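3-hydroxyisobutyryl-CoA hydrolase (Mycobacterium thermoresistibile, PDB 4HDT) probably hydrolyses 3-hydroxy-2-methylpropanoyl-CoA to free 3-hydroxy-2-methylpropanoate and coenzyme A, as a member of the crotonase-like family. Local coordinates at residues R227-D231 / E232-G236; Q283-E286 / D287-Q291; A328-E332 / A333-A337. All coordinates share one frame; numbering follows the deposited sequence.

Contact 1: R227-D231 / E232-G236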
loop_
_atom_site.group_PDB
_atom_site.type_symbol
_atom_site.label_atom_id
_atom_site.label_comp_id
_atom_site.label_asym_id
_atom_site.label_seq_id
_atom_site.Cartn_x
_atom_site.Cartn_y
_atom_site.Cartn_z
ATOM N N ARG A 227 4.899 14.629 -14.455
ATOM C CA ARG A 227 3.526 14.338 -14.887
ATOM C C ARG A 227 3.276 14.439 -16.401
ATOM O O ARG A 227 2.436 13.729 -16.944
ATOM C CB ARG A 227 2.498 15.224 -14.178
ATOM C CG ARG A 227 1.083 14.729 -14.485
ATOM C CD ARG A 227 0.069 15.338 -13.591
ATOM N NE ARG A 227 -1.270 15.261 -14.156
ATOM C CZ ARG A 227 -2.310 15.854 -13.602
ATOM N NH1 ARG A 227 -2.137 16.564 -12.487
ATOM N NH2 ARG A 227 -3.496 15.762 -14.172
ATOM N N SER A 228 3.986 15.339 -17.068
ATOM C CA SER A 228 3.770 15.554 -18.481
ATOM C C SER A 228 3.965 14.254 -19.263
ATOM O O SER A 228 3.083 13.845 -20.027
ATOM C CB SER A 228 4.736 16.619 -19.014
ATOM O OG SER A 228 6.092 16.313 -18.656
ATOM N N TRP A 229 5.110 13.595 -19.065
ATOM C CA TRP A 229 5.425 12.377 -19.846
ATOM C C TRP A 229 4.713 11.139 -19.291
ATOM O O TRP A 229 4.397 10.203 -20.033
ATOM C CB TRP A 229 6.939 12.116 -20.007
ATOM C CG TRP A 229 7.741 11.870 -18.751
ATOM C CD1 TRP A 229 8.512 12.774 -18.102
ATOM C CD2 TRP A 229 7.854 10.649 -18.011
ATOM N NE1 TRP A 229 9.088 12.229 -17.014
ATOM C CE2 TRP A 229 8.723 10.909 -16.932
ATOM C CE3 TRP A 229 7.356 9.353 -18.169
ATOM C CZ2 TRP A 229 9.068 9.933 -16.008
ATOM C CZ3 TRP A 229 7.696 8.403 -17.257
ATOM C CH2 TRP A 229 8.545 8.689 -16.189
ATOM N N ILE A 230 4.445 11.136 -17.993
ATOM C CA ILE A 230 3.601 10.090 -17.411
ATOM C C ILE A 230 2.213 10.112 -18.051
ATOM O O ILE A 230 1.752 9.108 -18.555
ATOM C CB ILE A 230 3.552 10.211 -15.870
ATOM C CG1 ILE A 230 4.906 9.831 -15.278
ATOM C CG2 ILE A 230 2.486 9.277 -15.301
ATOM C CD1 ILE A 230 5.113 10.212 -13.814
ATOM N N ASP A 231 1.570 11.276 -18.068
ATOM C CA ASP A 231 0.231 11.384 -18.661
ATOM C C ASP A 231 0.261 11.091 -20.170
ATOM O O ASP A 231 -0.687 10.513 -20.704
ATOM C CB ASP A 231 -0.333 12.779 -18.422
ATOM C CG ASP A 231 -0.788 12.994 -17.008
ATOM O OD1 ASP A 231 -0.612 12.096 -16.140
ATOM O OD2 ASP A 231 -1.351 14.093 -16.757
ATOM N N GLU A 232 1.351 11.462 -20.842
ATOM C CA GLU A 232 1.540 11.178 -22.258
ATOM C C GLU A 232 1.581 9.689 -22.539
ATOM O O GLU A 232 1.032 9.222 -23.513
ATOM C CB GLU A 232 2.876 11.786 -22.722
ATOM C CG GLU A 232 3.347 11.479 -24.153
ATOM C CD GLU A 232 4.745 12.008 -24.461
ATOM O OE1 GLU A 232 5.308 12.681 -23.561
ATOM O OE2 GLU A 232 5.255 11.796 -25.597
ATOM N N CYS A 233 2.314 8.971 -21.712
ATOM C CA CYS A 233 2.704 7.618 -22.045
ATOM C C CYS A 233 1.810 6.573 -21.429
ATOM O O CYS A 233 1.711 5.463 -21.975
ATOM C CB CYS A 233 4.171 7.364 -21.645
ATOM S SG CYS A 233 5.338 8.361 -22.608
ATOM N N TYR A 234 1.173 6.879 -20.303
ATOM C CA TYR A 234 0.372 5.871 -19.610
ATOM C C TYR A 234 -1.097 5.858 -20.022
ATOM O O TYR A 234 -1.906 5.235 -19.362
ATOM C CB TYR A 234 0.540 6.009 -18.083
ATOM C CG TYR A 234 1.861 5.502 -17.505
ATOM C CD1 TYR A 234 2.979 6.306 -17.435
ATOM C CD2 TYR A 234 1.949 4.219 -16.998
ATOM C CE1 TYR A 234 4.172 5.849 -16.871
ATOM C CE2 TYR A 234 3.122 3.738 -16.447
ATOM C CZ TYR A 234 4.225 4.543 -16.356
ATOM O OH TYR A 234 5.377 4.119 -15.783
ATOM N N THR A 235 -1.466 6.527 -21.131
ATOM C CA THR A 235 -2.836 6.431 -21.615
ATOM C C THR A 235 -3.110 5.243 -22.541
ATOM O O THR A 235 -4.282 5.028 -22.926
ATOM C CB THR A 235 -3.238 7.723 -22.323
ATOM O OG1 THR A 235 -2.240 8.030 -23.285
ATOM C CG2 THR A 235 -3.348 8.821 -21.316
ATOM N N GLY A 236 -2.086 4.440 -22.804
ATOM C CA GLY A 236 -2.186 3.306 -23.700
ATOM C C GLY A 236 -3.161 2.250 -23.210
ATOM O O GLY A 236 -3.347 2.099 -22.004
HETATM O O HOH W 1 4.562 15.045 -22.516
#
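Y234 N donates to I230 O at 2.9 Å, and one residue earlier C233 N reaches W229 O, also at 2.9 Å. On another side of the helix, R227 NE forms a salt bridge with D231 OD2 at 2.9 Å; the carboxylate oxygen is met on its syn side and lies in the guanidinium plane, and D231 OD1 takes K163 N. E232 N closes the turn before on S228 O. Water 1 donates to E232 OE1 at 2.7 Å and, weakly, to S228 O, joining a glutamate carboxylate to a carbonyl of the preceding turn. E232 turns CG away from its backbone N (chi1 174°) and runs on extended, lying back alongside W229 with its OE1 4.0 Å from W229 CB.

The bonds belong to the short helix 227-233 and its C-terminal end: Y234 is the first residue to leave helical backbone angles, yet its N still completes an i to i+4 bond. The Y234 ring turns its edge to I230 O, and its CD1 lies 3.7 Å from I230 CG2 as the two side chains pass at a slant. I230 CG1 sits over one face of the W229 indole, 3.7 Å above its plane and displaced toward the rim of the ring. W229 and Y234 both pack on helix 252-261, while W229 NE1 bonds to Q226 and Y234 OH to H167 ND1, satisfying the polar edges of these buried rings.

Contact 2: Q283-E286 / D287-Q291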
loop_
_atom_site.group_PDB
_atom_site.type_symbol
_atom_site.label_atom_id
_atom_site.label_comp_id
_atom_site.label_asym_id
_atom_site.label_seq_id
_atom_site.Cartn_x
_atom_site.Cartn_y
_atom_site.Cartn_z
ATOM N N GLN A 283 -16.811 3.893 -6.198
ATOM C CA GLN A 283 -16.843 4.923 -5.178
ATOM C C GLN A 283 -16.406 4.452 -3.798
ATOM O O GLN A 283 -15.855 5.244 -3.061
ATOM C CB GLN A 283 -18.270 5.514 -5.050
ATOM N N SER A 284 -16.633 3.175 -3.463
ATOM C CA SER A 284 -16.556 2.662 -2.104
ATOM C C SER A 284 -15.199 1.999 -1.832
ATOM O O SER A 284 -14.741 1.244 -2.674
ATOM C CB SER A 284 -17.641 1.577 -1.993
ATOM O OG SER A 284 -17.539 0.830 -0.872
ATOM N N LEU A 285 -14.568 2.304 -0.694
ATOM C CA LEU A 285 -13.368 1.568 -0.291
ATOM C C LEU A 285 -13.694 0.083 -0.121
ATOM O O LEU A 285 -12.928 -0.776 -0.560
ATOM C CB LEU A 285 -12.741 2.146 0.968
ATOM C CG LEU A 285 -11.492 1.509 1.579
ATOM C CD1 LEU A 285 -10.414 1.370 0.540
ATOM C CD2 LEU A 285 -10.970 2.308 2.762
ATOM N N GLU A 286 -14.823 -0.225 0.503
ATOM C CA GLU A 286 -15.212 -1.632 0.669
ATOM C C GLU A 286 -15.381 -2.368 -0.659
ATOM O O GLU A 286 -14.885 -3.488 -0.816
ATOM C CB GLU A 286 -16.458 -1.777 1.550
ATOM C CG GLU A 286 -16.256 -1.389 2.997
ATOM C CD GLU A 286 -16.357 0.092 3.269
ATOM O OE1 GLU A 286 -16.771 0.880 2.394
ATOM O OE2 GLU A 286 -15.999 0.479 4.386
ATOM N N ASP A 287 -16.074 -1.775 -1.623
ATOM C CA ASP A 287 -16.233 -2.400 -2.922
ATOM C C ASP A 287 -14.905 -2.616 -3.631
ATOM O O ASP A 287 -14.693 -3.634 -4.308
ATOM C CB ASP A 287 -17.159 -1.589 -3.808
ATOM C CG ASP A 287 -18.598 -1.606 -3.337
ATOM O OD1 ASP A 287 -18.931 -2.339 -2.373
ATOM O OD2 ASP A 287 -19.360 -0.813 -3.943
ATOM N N THR A 288 -13.980 -1.688 -3.457
ATOM C CA THR A 288 -12.666 -1.815 -4.048
ATOM C C THR A 288 -11.899 -2.972 -3.412
ATOM O O THR A 288 -11.242 -3.784 -4.097
ATOM C CB THR A 288 -11.883 -0.492 -3.936
ATOM O OG1 THR A 288 -12.660 0.577 -4.496
ATOM C CG2 THR A 288 -10.588 -0.551 -4.669
ATOM N N LEU A 289 -11.936 -3.033 -2.096
ATOM C CA LEU A 289 -11.283 -4.152 -1.386
ATOM C C LEU A 289 -11.894 -5.489 -1.792
ATOM O O LEU A 289 -11.217 -6.491 -1.788
ATOM C CB LEU A 289 -11.386 -3.962 0.130
ATOM C CG LEU A 289 -10.495 -2.818 0.654
ATOM C CD1 LEU A 289 -10.921 -2.317 2.033
ATOM C CD2 LEU A 289 -9.064 -3.267 0.687
ATOM N N ARG A 290 -13.199 -5.530 -2.069
ATOM C CA ARG A 290 -13.811 -6.798 -2.517
ATOM C C ARG A 290 -13.193 -7.282 -3.828
ATOM O O ARG A 290 -12.990 -8.468 -4.010
ATOM C CB ARG A 290 -15.312 -6.647 -2.770
ATOM C CG ARG A 290 -16.158 -6.414 -1.575
ATOM C CD ARG A 290 -17.618 -6.302 -2.064
ATOM N NE ARG A 290 -18.313 -5.163 -1.474
ATOM C CZ ARG A 290 -18.973 -5.216 -0.324
ATOM N NH1 ARG A 290 -19.064 -6.347 0.392
ATOM N NH2 ARG A 290 -19.527 -4.116 0.133
ATOM N N GLN A 291 -12.914 -6.348 -4.735
ATOM C CA GLN A 291 -12.269 -6.651 -5.995
ATOM C C GLN A 291 -10.845 -7.110 -5.739
ATOM O O GLN A 291 -10.387 -8.120 -6.287
ATOM C CB GLN A 291 -12.279 -5.434 -6.912
ATOM C CG GLN A 291 -11.606 -5.614 -8.263
ATOM C CD GLN A 291 -11.960 -4.451 -9.172
ATOM O OE1 GLN A 291 -13.009 -4.471 -9.840
ATOM N NE2 GLN A 291 -11.145 -3.437 -9.157
HETATM O O HOH W 2 -18.447 1.391 -5.263
#
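A serine N-cap opens helix 285-299. S284 OG accepts from D287 N at 3.1 Å in a nearly straight bond (171°), using one of the first-turn amides that have no earlier carbonyl within the helix. A chi1 of 168° carries OG forward, beside the carbonyl carbon; serine is common at N-caps because its short hydroxyl can reach an amide of the first turn. S284 O is gripped twice by T288, from opposite faces of the carbonyl plane: T288 OG1 donates at 2.8 Å and T288 N at 3.1 Å. The threonine hydroxyl thereby finds its partner in the carbonyl of the N-cap residue, although T288 is buried.

D287 works on two sides. Its OD2 receives a 2.7 Å bond from water 2, which also accepts from S284 N, while OD1 takes both NE and NH2 of R290, at 3.0 Å and 3.1 Å. The arginine grips side-on, with that one oxygen in its guanidinium plane; a bend at chi3 (-133°) brings the group back along the helix. An acidic residue in the first turn would also be expected to suit the positive end of the helix dipole. E286 sends its OE2 to R103 in a salt bridge, while S284 OG makes a weak bond to OE1.

L285 and L289, one turn apart, meet through L285 CG and L289 CD1 at 3.9 Å. L289 continues onto Y95 and A99 of helix 85-103, L285 touches Y155 of helix 153-158, and T288 touches T154 and Y155 of that helix and A279 of helix 266-279.

Contact 3: A328-E332 / A333-A337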
loop_
_atom_site.group_PDB
_atom_site.type_symbol
_atom_site.label_atom_id
_atom_site.label_comp_id
_atom_site.label_asym_id
_atom_site.label_seq_id
_atom_site.Cartn_x
_atom_site.Cartn_y
_atom_site.Cartn_z
ATOM N N ALA A 328 2.912 -10.393 -24.665
ATOM C CA ALA A 328 2.214 -10.870 -25.842
ATOM C C ALA A 328 1.489 -12.199 -25.612
ATOM O O ALA A 328 0.508 -12.488 -26.289
ATOM C CB ALA A 328 3.195 -10.995 -27.009
ATOM N N GLU A 329 1.970 -12.986 -24.643
ATOM C CA GLU A 329 1.355 -14.275 -24.263
ATOM C C GLU A 329 0.207 -14.145 -23.235
ATOM O O GLU A 329 -0.414 -15.131 -22.872
ATOM C CB GLU A 329 2.423 -15.231 -23.716
ATOM C CG GLU A 329 3.582 -15.530 -24.662
ATOM C CD GLU A 329 4.727 -16.218 -23.949
ATOM O OE1 GLU A 329 5.752 -15.579 -23.637
ATOM O OE2 GLU A 329 4.587 -17.413 -23.649
ATOM N N VAL A 330 -0.043 -12.949 -22.728
ATOM C CA VAL A 330 -1.154 -12.716 -21.807
ATOM C C VAL A 330 -2.432 -12.483 -22.612
ATOM O O VAL A 330 -2.495 -11.536 -23.404
ATOM C CB VAL A 330 -0.855 -11.503 -20.901
ATOM C CG1 VAL A 330 -2.039 -11.170 -19.999
ATOM C CG2 VAL A 330 0.394 -11.746 -20.074
ATOM N N THR A 331 -3.442 -13.331 -22.415
ATOM C CA THR A 331 -4.727 -13.184 -23.116
ATOM C C THR A 331 -5.689 -12.389 -22.254
ATOM O O THR A 331 -5.460 -12.185 -21.049
ATOM C CB THR A 331 -5.406 -14.529 -23.402
ATOM O OG1 THR A 331 -5.741 -15.155 -22.152
ATOM C CG2 THR A 331 -4.501 -15.462 -24.202
ATOM N N GLU A 332 -6.792 -11.974 -22.859
ATOM C CA GLU A 332 -7.796 -11.248 -22.115
ATOM C C GLU A 332 -8.431 -12.152 -21.077
ATOM O O GLU A 332 -8.746 -11.675 -19.988
ATOM C CB GLU A 332 -8.865 -10.665 -23.028
ATOM C CG GLU A 332 -8.312 -9.606 -23.966
ATOM C CD GLU A 332 -9.360 -9.025 -24.889
ATOM O OE1 GLU A 332 -10.464 -9.601 -25.008
ATOM O OE2 GLU A 332 -9.080 -7.968 -25.495
ATOM N N ALA A 333 -8.592 -13.441 -21.398
ATOM C CA ALA A 333 -9.153 -14.410 -20.445
ATOM C C ALA A 333 -8.224 -14.627 -19.267
ATOM O O ALA A 333 -8.691 -14.822 -18.156
ATOM C CB ALA A 333 -9.453 -15.748 -21.112
ATOM N N ASP A 334 -6.913 -14.636 -19.518
ATOM C CA ASP A 334 -5.935 -14.767 -18.432
ATOM C C ASP A 334 -6.141 -13.654 -17.385
ATOM O O ASP A 334 -6.120 -13.912 -16.175
ATOM C CB ASP A 334 -4.491 -14.666 -18.933
ATOM C CG ASP A 334 -4.035 -15.875 -19.749
ATOM O OD1 ASP A 334 -4.589 -16.992 -19.613
ATOM O OD2 ASP A 334 -3.090 -15.684 -20.542
ATOM N N VAL A 335 -6.305 -12.419 -17.860
ATOM C CA VAL A 335 -6.554 -11.265 -16.968
ATOM C C VAL A 335 -7.910 -11.391 -16.298
ATOM O O VAL A 335 -8.035 -11.257 -15.064
ATOM C CB VAL A 335 -6.481 -9.920 -17.749
ATOM C CG1 VAL A 335 -6.945 -8.744 -16.889
ATOM C CG2 VAL A 335 -5.081 -9.703 -18.283
ATOM N N GLU A 336 -8.931 -11.706 -17.096
ATOM C CA GLU A 336 -10.283 -11.820 -16.556
ATOM C C GLU A 336 -10.388 -12.854 -15.452
ATOM O O GLU A 336 -11.183 -12.683 -14.517
ATOM C CB GLU A 336 -11.290 -12.096 -17.696
ATOM C CG GLU A 336 -12.713 -12.372 -17.272
ATOM C CD GLU A 336 -13.403 -11.214 -16.554
ATOM O OE1 GLU A 336 -12.994 -10.046 -16.699
ATOM O OE2 GLU A 336 -14.383 -11.499 -15.834
ATOM N N ALA A 337 -9.584 -13.903 -15.529
ATOM C CA ALA A 337 -9.595 -14.967 -14.490
ATOM C C ALA A 337 -9.305 -14.440 -13.081
ATOM O O ALA A 337 -9.772 -15.006 -12.107
ATOM C CB ALA A 337 -8.598 -16.049 -14.850
HETATM O O HOH W 3 -6.459 -17.700 -22.303
#
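T331 and D334 exchange bonds in both directions, each side chain accepting from the other's backbone amide. T331 N points at D334 OD2, 3.0 Å away in an almost perfectly straight bond (177°), and approaches from above the carboxylate plane, 45° out of it. In return D334 N donates to T331 OG1 at 2.9 Å. The threonine hydroxyl lies between its own N and carbonyl carbon (chi1 64°), facing the first turn, where it lies beside D334 CG. Water 3 sits 2.6 Å from T331 OG1 and gives a weak bond to D334 OD1, so one water bridges the two side chains, weakly on the aspartate side.

Behind the polar exchange, V330 CG1 meets V335 CG2 at 3.8 Å, the two side chains crossing at about a right angle. Both branched valines pack on helix 266-279, V330 on I267 and S270, V335 on S270 and E274, and E336 OE1 makes a salt bridge to R278 of the same helix. E336 N bonds to E332 O at 2.9 Å, continuing the helix from its first turn. Threonine at the N-cap and aspartate three residues later make a capping box, the classic start of a helix, here that of helix 332-336.

How the contacts relate
Contacts 2 and 3 both start helices, whereas contact 1 finishes one; contacts 2 and 3 therefore use side-chain oxygens to take up amides, and contact 1 relies on backbone bonds, a salt bridge and large aromatic groups. Contact 3 is a surface contact; contacts 1 and 2 are partly buried, and contact 2 lies nearest the chain centre. The three do not touch: contacts 2 and 3 come within about 9 Å between nearest atoms. Both nevertheless pack against helix 266-279, while the side chains of contact 1 pack instead on helices 164-171, 239-249 and 252-261. Of the three, contact 2 alone approaches a metal, the E286 side chain lying about 9 Å from a bound zinc ion.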